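Local coordinates for protein STM4351 (Salmonella enterica, PDB 2Y7I) that binds arginine with high specificity in the periplasm, as a solute-binding protein of family 3 and probably the capture component for arginine uptake, at residues S94-T99 against G159-I164; K111-G116 against R153-F158. All blocks are in the same frame, centred on the assembly; numbering follows the deposited sequence. Where two conformers were deposited one is given.

After many earlier strands and helices, beginning with strand 7-12, the chain reaches strand 95-100, half of contact 1, then runs into strand 114-118, half of contact 2. Helix 122-130, strand 135-139 and helix 142-150 follow before the chain returns as strand 156-160, which pairs parallel with 114-118 and closes the shorter loop at contact 2. A few residues on, the same strand pairs antiparallel with 95-100 and closes the longer loop at contact 1, so the loop of contact 2 lies wholly within that of contact 1. Strand 156-160 is therefore the shared centre: V157 O accepts from V98 N at 2.8 Å, and helix 161-168 leaves from its end beside the arginine pocket.

Contact 1 (S94-T99 against G159-I164); sequences SAVVVT and GDVAAI. With ARG (arginine), chain C.
I164, in the first turn of helix 161-168, packs against the strand residues V96 and V98. I164 CB lies 3.8 Å from V96 CG2, and I164 CG1 meets V96 CG2 at 3.7 Å where the two side chains lie alongside and run opposite ways. The other branch, I164 CG2, stands anti to the backbone N (CG1 has chi1 -62°) and is thereby carried to V98, where it reaches V98 CB at 3.5 Å. The tip, CD1, ends near G159, where a side chain on the strand would crowd it; glycine suits the place. A branched aliphatic residue serves here because its two arms reach two alternate strand residues at once. V161 completes the apolar patch, its CB 4.0 Å from V96 CG1, and I176 of strand 174-176 also touches V96, V161 and I164.

The backbones join as an antiparallel pair at V96 and G159, with V96 N bonded to G159 O at 2.9 Å and G159 N returning the bond to V96 O at 3.0 Å, both nearly straight. Strand 95-100 is the reversed strand of the second lobe of a type II periplasmic binding protein, in which one strand of an otherwise largely parallel sheet runs backwards after the hinge crossover. At the turn into the helix the pairing slackens, and V161 N makes only a weak bond to S94 O.

D160, just before the helix, turns its side chain away from strand 95-100 toward the ligand. D160 OD2 takes a hydrogen bond from the bound arginine's N at 2.8 Å and is also bonded to Y16 OH and H123 NE2, so three groups fix a carboxylate that probably offsets the charge of the ligand's amino group.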
loop_
_atom_site.group_PDB
_atom_site.type_symbol
_atom_site.label_atom_id
_atom_site.label_comp_id
_atom_site.label_asym_id
_atom_site.label_seq_id
_atom_site.Cartn_x
_atom_site.Cartn_y
_atom_site.Cartn_z
ATOM N N SER A 94 -16.332 7.740 -4.300
ATOM C CA SER A 94 -17.622 8.316 -4.675
ATOM C C SER A 94 -17.538 9.170 -5.938
ATOM O O SER A 94 -16.492 9.755 -6.245
ATOM C CB SER A 94 -18.211 9.129 -3.517
ATOM O OG SER A 94 -18.561 8.276 -2.446
ATOM N N ALA A 95 -18.645 9.217 -6.670
ATOM C CA ALA A 95 -18.715 9.960 -7.908
ATOM C C ALA A 95 -19.391 11.296 -7.619
ATOM O O ALA A 95 -20.247 11.390 -6.746
ATOM C CB ALA A 95 -19.475 9.188 -8.948
ATOM N N VAL A 96 -18.988 12.321 -8.358
ATOM C CA VAL A 96 -19.505 13.664 -8.155
ATOM C C VAL A 96 -19.886 14.310 -9.477
ATOM O O VAL A 96 -19.377 13.930 -10.548
ATOM C CB VAL A 96 -18.493 14.574 -7.379
ATOM C CG1 VAL A 96 -18.237 14.050 -5.949
ATOM C CG2 VAL A 96 -17.184 14.742 -8.133
ATOM N N VAL A 97 -20.781 15.292 -9.398
ATOM C CA VAL A 97 -21.089 16.145 -10.536
ATOM C C VAL A 97 -20.362 17.458 -10.316
ATOM O O VAL A 97 -20.292 17.953 -9.192
ATOM C CB VAL A 97 -22.600 16.444 -10.672
ATOM C CG1 VAL A 97 -22.879 17.225 -11.966
ATOM C CG2 VAL A 97 -23.399 15.144 -10.654
ATOM N N VAL A 98 -19.782 17.995 -11.383
ATOM C CA VAL A 98 -19.301 19.368 -11.357
ATOM C C VAL A 98 -20.255 20.227 -12.190
ATOM O O VAL A 98 -20.655 19.827 -13.276
ATOM C CB VAL A 98 -17.829 19.491 -11.813
ATOM C CG1 VAL A 98 -17.592 18.844 -13.223
ATOM C CG2 VAL A 98 -17.352 20.945 -11.730
ATOM N N THR A 99 -20.669 21.370 -11.634
ATOM C CA THR A 99 -21.566 22.309 -12.320
ATOM C C THR A 99 -21.003 23.705 -12.130
ATOM O O THR A 99 -20.021 23.874 -11.418
ATOM C CB THR A 99 -23.013 22.262 -11.764
ATOM O OG1 THR A 99 -23.081 22.936 -10.496
ATOM C CG2 THR A 99 -23.520 20.796 -11.627
ATOM N N GLY A 159 -18.244 12.312 -12.774
ATOM C CA GLY A 159 -17.055 11.450 -12.762
ATOM C C GLY A 159 -16.460 11.217 -11.383
ATOM O O GLY A 159 -17.089 11.550 -10.364
ATOM N N ASP A 160 -15.248 10.648 -11.337
ATOM C CA ASP A 160 -14.588 10.368 -10.050
ATOM C C ASP A 160 -14.172 11.661 -9.365
ATOM O O ASP A 160 -13.734 12.606 -10.020
ATOM C CB ASP A 160 -13.381 9.415 -10.207
ATOM C CG ASP A 160 -13.809 7.967 -10.455
ATOM O OD1 ASP A 160 -14.175 7.270 -9.493
ATOM O OD2 ASP A 160 -13.791 7.519 -11.611
ATOM N N VAL A 161 -14.320 11.696 -8.042
ATOM C CA VAL A 161 -14.023 12.906 -7.275
ATOM C C VAL A 161 -12.605 13.432 -7.494
ATOM O O VAL A 161 -12.422 14.641 -7.613
ATOM C CB VAL A 161 -14.416 12.793 -5.754
ATOM C CG1 VAL A 161 -13.630 11.692 -5.035
ATOM C CG2 VAL A 161 -14.281 14.141 -5.060
ATOM N N ALA A 162 -11.621 12.529 -7.583
ATOM C CA ALA A 162 -10.230 12.932 -7.807
ATOM C C ALA A 162 -10.052 13.640 -9.148
ATOM O O ALA A 162 -9.356 14.664 -9.238
ATOM C CB ALA A 162 -9.274 11.709 -7.701
ATOM N N ALA A 163 -10.686 13.101 -10.184
ATOM C CA ALA A 163 -10.561 13.645 -11.533
ATOM C C ALA A 163 -11.247 15.002 -11.633
ATOM O O ALA A 163 -10.673 15.958 -12.156
ATOM C CB ALA A 163 -11.138 12.674 -12.551
ATOM N N ILE A 164 -12.464 15.083 -11.105
ATOM C CA ILE A 164 -13.233 16.336 -11.105
ATOM C C ILE A 164 -12.502 17.382 -10.262
ATOM O O ILE A 164 -12.330 18.542 -10.682
ATOM C CB ILE A 164 -14.677 16.104 -10.574
ATOM C CG1 ILE A 164 -15.501 15.130 -11.459
ATOM C CG2 ILE A 164 -15.405 17.429 -10.283
ATOM C CD1 ILE A 164 -15.365 15.289 -12.939
HETATM N N ARG C . -13.684 4.878 -12.397
HETATM C CA ARG C . -14.670 4.974 -13.518
HETATM C C ARG C . -14.958 3.583 -14.070
HETATM O O ARG C . -15.723 3.443 -15.022
HETATM C CB ARG C . -14.149 5.895 -14.641
HETATM C CG ARG C . -12.760 5.507 -15.179
HETATM C CD ARG C . -12.343 6.347 -16.384
HETATM N NE ARG C . -10.910 6.175 -16.642
HETATM C CZ ARG C . -10.237 6.747 -17.639
HETATM N NH1 ARG C . -10.846 7.546 -18.517
HETATM N NH2 ARG C . -8.947 6.514 -17.758
HETATM O OXT ARG C . -14.410 2.574 -13.587
#

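Contact 2 (K111-G116 against R153-F158)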
loop_
_atom_site.group_PDB
_atom_site.type_symbol
_atom_site.label_atom_id
_atom_site.label_comp_id
_atom_site.label_asym_id
_atom_site.label_seq_id
_atom_site.Cartn_x
_atom_site.Cartn_y
_atom_site.Cartn_z
ATOM N N LYS A 111 -33.003 17.761 -12.905
ATOM C CA LYS A 111 -34.119 17.203 -13.685
ATOM C C LYS A 111 -34.230 17.897 -15.059
ATOM O O LYS A 111 -34.311 19.122 -15.135
ATOM C CB LYS A 111 -35.437 17.321 -12.902
ATOM C CG LYS A 111 -36.588 16.499 -13.487
ATOM C CD LYS A 111 -37.929 16.846 -12.843
ATOM C CE LYS A 111 -39.086 16.212 -13.614
ATOM N NZ LYS A 111 -40.420 16.703 -13.140
ATOM N N GLY A 112 -34.212 17.107 -16.130
ATOM C CA GLY A 112 -34.375 17.639 -17.491
ATOM C C GLY A 112 -33.120 18.268 -18.076
ATOM O O GLY A 112 -33.162 18.867 -19.145
ATOM N N LYS A 113 -31.994 18.126 -17.385
ATOM C CA LYS A 113 -30.769 18.797 -17.799
ATOM C C LYS A 113 -29.781 17.790 -18.366
ATOM O O LYS A 113 -29.958 16.570 -18.213
ATOM C CB LYS A 113 -30.148 19.592 -16.632
ATOM C CG LYS A 113 -31.100 20.611 -15.948
ATOM C CD LYS A 113 -31.489 21.765 -16.868
ATOM C CE LYS A 113 -32.409 22.746 -16.145
ATOM N NZ LYS A 113 -32.893 23.805 -17.054
ATOM N N LYS A 114 -28.753 18.307 -19.032
ATOM C CA LYS A 114 -27.738 17.484 -19.682
ATOM C C LYS A 114 -26.508 17.358 -18.807
ATOM O O LYS A 114 -25.931 18.363 -18.379
ATOM C CB LYS A 114 -27.351 18.072 -21.047
ATOM C CG LYS A 114 -28.449 17.975 -22.107
ATOM C CD LYS A 114 -28.023 18.628 -23.424
ATOM C CE LYS A 114 -28.985 18.258 -24.534
ATOM N NZ LYS A 114 -28.518 18.717 -25.891
ATOM N N VAL A 115 -26.113 16.117 -18.539
ATOM C CA VAL A 115 -24.898 15.842 -17.787
ATOM C C VAL A 115 -23.962 14.941 -18.606
ATOM O O VAL A 115 -24.346 13.858 -19.046
ATOM C CB VAL A 115 -25.206 15.241 -16.394
ATOM C CG1 VAL A 115 -23.919 14.840 -15.680
ATOM C CG2 VAL A 115 -25.962 16.238 -15.546
ATOM N N GLY A 116 -22.736 15.422 -18.818
ATOM C CA GLY A 116 -21.748 14.692 -19.600
ATOM C C GLY A 116 -21.009 13.666 -18.760
ATOM O O GLY A 116 -20.781 13.866 -17.563
ATOM N N ARG A 153 -22.993 23.725 -23.222
ATOM C CA ARG A 153 -23.706 22.643 -23.888
ATOM C C ARG A 153 -24.175 21.586 -22.891
ATOM O O ARG A 153 -25.021 20.739 -23.208
ATOM C CB ARG A 153 -22.841 22.020 -24.977
ATOM C CG ARG A 153 -22.946 22.757 -26.291
ATOM C CD ARG A 153 -22.207 22.022 -27.392
ATOM N NE ARG A 153 -22.993 21.975 -28.628
ATOM C CZ ARG A 153 -23.651 20.898 -29.055
ATOM N NH1 ARG A 153 -23.619 19.768 -28.349
ATOM N NH2 ARG A 153 -24.334 20.943 -30.195
ATOM N N LEU A 154 -23.612 21.643 -21.687
ATOM C CA LEU A 154 -23.989 20.742 -20.610
ATOM C C LEU A 154 -24.202 21.546 -19.351
ATOM O O LEU A 154 -23.634 22.631 -19.208
ATOM C CB LEU A 154 -22.877 19.722 -20.337
ATOM C CG LEU A 154 -22.388 18.810 -21.463
ATOM C CD1 LEU A 154 -21.124 18.092 -20.994
ATOM C CD2 LEU A 154 -23.468 17.813 -21.865
ATOM N N GLU A 155 -25.007 21.010 -18.439
ATOM C CA GLU A 155 -25.146 21.604 -17.111
ATOM C C GLU A 155 -24.195 21.005 -16.082
ATOM O O GLU A 155 -23.889 21.639 -15.073
ATOM C CB GLU A 155 -26.594 21.535 -16.618
ATOM C CG GLU A 155 -27.519 22.470 -17.389
ATOM C CD GLU A 155 -27.047 23.916 -17.329
ATOM O OE1 GLU A 155 -27.276 24.568 -16.292
ATOM O OE2 GLU A 155 -26.447 24.403 -18.315
ATOM N N GLY A 156 -23.730 19.787 -16.341
ATOM C CA GLY A 156 -22.781 19.146 -15.443
ATOM C C GLY A 156 -21.918 18.116 -16.142
ATOM O O GLY A 156 -22.159 17.756 -17.292
ATOM N N VAL A 157 -20.889 17.671 -15.434
ATOM C CA VAL A 157 -20.040 16.559 -15.864
ATOM C C VAL A 157 -19.902 15.672 -14.634
ATOM O O VAL A 157 -19.665 16.172 -13.542
ATOM C CB VAL A 157 -18.664 17.032 -16.410
ATOM C CG1 VAL A 157 -17.705 15.825 -16.599
ATOM C CG2 VAL A 157 -18.830 17.762 -17.770
ATOM N N PHE A 158 -20.096 14.368 -14.821
ATOM C CA PHE A 158 -20.212 13.395 -13.726
ATOM C C PHE A 158 -19.051 12.408 -13.836
ATOM O O PHE A 158 -18.872 11.783 -14.884
ATOM C CB PHE A 158 -21.575 12.696 -13.871
ATOM C CG PHE A 158 -21.893 11.671 -12.817
ATOM C CD1 PHE A 158 -21.828 11.975 -11.458
ATOM C CD2 PHE A 158 -22.348 10.412 -13.203
ATOM C CE1 PHE A 158 -22.166 11.015 -10.485
ATOM C CE2 PHE A 158 -22.700 9.441 -12.246
ATOM C CZ PHE A 158 -22.602 9.745 -10.886
#
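F158 touches V115 with its CB, 3.7 Å from V115 CG1, not with its ring. With CG anti to the backbone N (chi1 -179°), the ring swings away toward strand 95-100: A95 CB lies above one face of the F158 ring, 3.6 Å from F158 CE1, on the side opposite V115, V96 O nears CD1, and H123 pairs with the ring edge-to-face. A second flat group, the E155 carboxylate, bonds through OE1 to Y104 OH, while E155 CG rests 4.0 Å from K113 CB where the two side chains cross; the aliphatic stems cover each other and the charged ends suit the solvent-facing margin.

Backbone pairing is parallel. G116 N donates to G156 O at 2.8 Å and G116 O accepts from F158 N at 2.9 Å; before them, K114 O takes a good bond from E155 N and a weak one from G156 N. L154 CD1 lies 3.7 Å from G116 CA, where a CB would collide with it, so glycine fits.

Strand 95-100 flanks 156-160. Helix 142-150, beneath L154 and V157, makes the beta-alpha-beta crossover from strand 135-139 to 156-160, with 114-118 between them, and meets V157 through Y142, F146 and L149.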